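Local atomic coordinates of Cbs-cp12 (Microcystis aeruginosa PCC 7806, PDB entry 5NMU), a protein that probably takes part in redox regulation of photosynthesis, combining two CBS domains and a CP12 domain in a chain that assembles into hexamers. Residues Ile52-Thr56 and Arg104-Val108. Numbering follows the deposited sequence.
Sequences IVTET and RRAPV
Ile52, Thr54, Glu55 and Thr56 meet Arg104, Arg105 and Pro107 in a buried contact of mixed apolar and charged side chains between the two CBS domains, whose pairing is known as a Bateman module. Strands 52-54 and 105-108 belong to separate sheets: their axes come no closer than 8.3 Å, and their N-to-C directions lie 145° apart, roughly antiparallel. No hydrogen bond joins the segments directly; side chains of 52-56 reach both side chains and backbone of 104-108, and one water bridges them. At the apolar end, Ile52 has CG1 anti to its backbone N (chi1 -170°), and the extended branch carries CD1 over the opposite backbone, 3.9 Å from Arg105 O and 4.2 Å from Pro107 CD. Ile40 of the neighbouring strand touches both Ile52 and Pro107. Further along, Thr54 CG2 rests on the Arg105 methylene CD at 3.9 Å and lies near the guanidinium plane, at its edge, while Thr54 OG1 accepts a weak N-cap bond from Thr56 N.

At the polar end, the flat groups of Glu55 and Arg105 are turned 72° apart, and Glu55 OE2 lies 3.6 Å from Arg105 NH2 but well out of the guanidinium plane, an ion pair without a directed N-H. Water supplies the missing direction: it receives a bond from Arg105 NH2 in the guanidinium plane and donates to Glu55 OE2 at 2.8 Å. Glu55 OE1 is hydrogen-bonded to Ser121 OG of the second subunit. Arg104 crosses Thr56 at about a right angle, its NH2 3.4 Å from Thr56 CG2, and Arg104 NH1 lies close to the like-charged Arg104 NH1 of the second subunit. The chemistry thus grades from apolar contact to a buried, water-bridged ion pair, whose carboxylate, bound on both oxygens, ties the meeting of the CBS domains to the subunit interface.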
loop_
_atom_site.group_PDB
_atom_site.type_symbol
_atom_site.label_atom_id
_atom_site.label_comp_id
_atom_site.label_asym_id
_atom_site.label_seq_id
_atom_site.Cartn_x
_atom_site.Cartn_y
_atom_site.Cartn_z
ATOM N N ILE A 52 -9.426 10.175 16.417
ATOM C CA ILE A 52 -10.140 10.859 15.360
ATOM C C ILE A 52 -10.970 9.831 14.583
ATOM O O ILE A 52 -10.546 8.698 14.375
ATOM C CB ILE A 52 -9.185 11.655 14.413
ATOM C CG1 ILE A 52 -9.998 12.576 13.443
ATOM C CG2 ILE A 52 -8.261 10.703 13.636
ATOM C CD1 ILE A 52 -9.138 13.641 12.791
ATOM N N VAL A 53 -12.155 10.267 14.172
ATOM C CA VAL A 53 -13.010 9.554 13.237
ATOM C C VAL A 53 -13.387 10.543 12.118
ATOM O O VAL A 53 -13.741 11.731 12.392
ATOM C CB VAL A 53 -14.211 8.891 13.956
ATOM C CG1 VAL A 53 -15.118 9.859 14.663
ATOM C CG2 VAL A 53 -15.009 8.083 12.966
ATOM N N THR A 54 -13.225 10.071 10.884
ATOM C CA THR A 54 -13.354 10.906 9.685
ATOM C C THR A 54 -14.453 10.451 8.803
ATOM O O THR A 54 -14.924 9.308 8.930
ATOM C CB THR A 54 -12.100 10.878 8.804
ATOM O OG1 THR A 54 -11.951 9.597 8.164
ATOM C CG2 THR A 54 -10.851 11.230 9.638
ATOM N N GLU A 55 -14.852 11.335 7.893
ATOM C CA GLU A 55 -15.791 10.965 6.821
ATOM C C GLU A 55 -15.426 9.684 6.066
ATOM O O GLU A 55 -16.321 8.910 5.684
ATOM C CB GLU A 55 -15.989 12.115 5.840
ATOM C CG GLU A 55 -14.723 12.543 5.094
ATOM C CD GLU A 55 -14.978 13.656 4.113
ATOM O OE1 GLU A 55 -16.109 14.104 4.064
ATOM O OE2 GLU A 55 -14.032 14.103 3.399
ATOM N N THR A 56 -14.135 9.504 5.811
ATOM C CA THR A 56 -13.600 8.395 5.058
ATOM C C THR A 56 -13.707 7.138 5.911
ATOM O O THR A 56 -14.043 6.081 5.362
ATOM C CB THR A 56 -12.128 8.711 4.567
ATOM O OG1 THR A 56 -12.127 9.892 3.729
ATOM C CG2 THR A 56 -11.602 7.674 3.751
ATOM N N ARG A 104 -5.713 12.974 5.843
ATOM C CA ARG A 104 -6.222 14.228 5.281
ATOM C C ARG A 104 -6.600 15.218 6.364
ATOM O O ARG A 104 -6.976 16.356 6.038
ATOM C CB ARG A 104 -7.400 13.942 4.355
ATOM C CG ARG A 104 -6.911 13.197 3.103
ATOM C CD ARG A 104 -7.938 12.330 2.479
ATOM N NE ARG A 104 -8.506 11.334 3.417
ATOM C CZ ARG A 104 -8.069 10.108 3.631
ATOM N NH1 ARG A 104 -7.020 9.635 2.987
ATOM N NH2 ARG A 104 -8.715 9.350 4.509
ATOM N N ARG A 105 -6.398 14.855 7.627
ATOM C CA ARG A 105 -7.085 15.526 8.738
ATOM C C ARG A 105 -6.441 15.141 10.091
ATOM O O ARG A 105 -6.143 13.972 10.290
ATOM C CB ARG A 105 -8.501 14.883 8.675
ATOM C CG ARG A 105 -9.594 15.703 9.016
ATOM C CD ARG A 105 -10.874 14.972 8.590
ATOM N NE ARG A 105 -10.957 14.889 7.153
ATOM C CZ ARG A 105 -11.221 15.880 6.317
ATOM N NH1 ARG A 105 -11.422 17.076 6.756
ATOM N NH2 ARG A 105 -11.245 15.657 5.013
ATOM N N ALA A 106 -6.229 16.087 11.008
ATOM C CA ALA A 106 -5.617 15.781 12.334
ATOM C C ALA A 106 -6.041 16.789 13.393
ATOM O O ALA A 106 -6.278 17.951 13.081
ATOM C CB ALA A 106 -4.107 15.717 12.236
ATOM N N PRO A 107 -6.186 16.339 14.643
ATOM C CA PRO A 107 -6.393 17.374 15.696
ATOM C C PRO A 107 -5.124 18.212 15.811
ATOM O O PRO A 107 -4.023 17.674 15.621
ATOM C CB PRO A 107 -6.580 16.563 16.980
ATOM C CG PRO A 107 -5.826 15.302 16.713
ATOM C CD PRO A 107 -6.043 14.990 15.222
ATOM N N VAL A 108 -5.318 19.497 16.067
ATOM C CA VAL A 108 -4.287 20.393 16.550
ATOM C C VAL A 108 -4.239 20.373 18.073
ATOM O O VAL A 108 -5.173 20.787 18.726
ATOM C CB VAL A 108 -4.433 21.824 16.049
ATOM C CG1 VAL A 108 -3.296 22.719 16.627
ATOM C CG2 VAL A 108 -4.391 21.851 14.531
HETATM O O HOH W 1 -11.331 13.505 3.025
#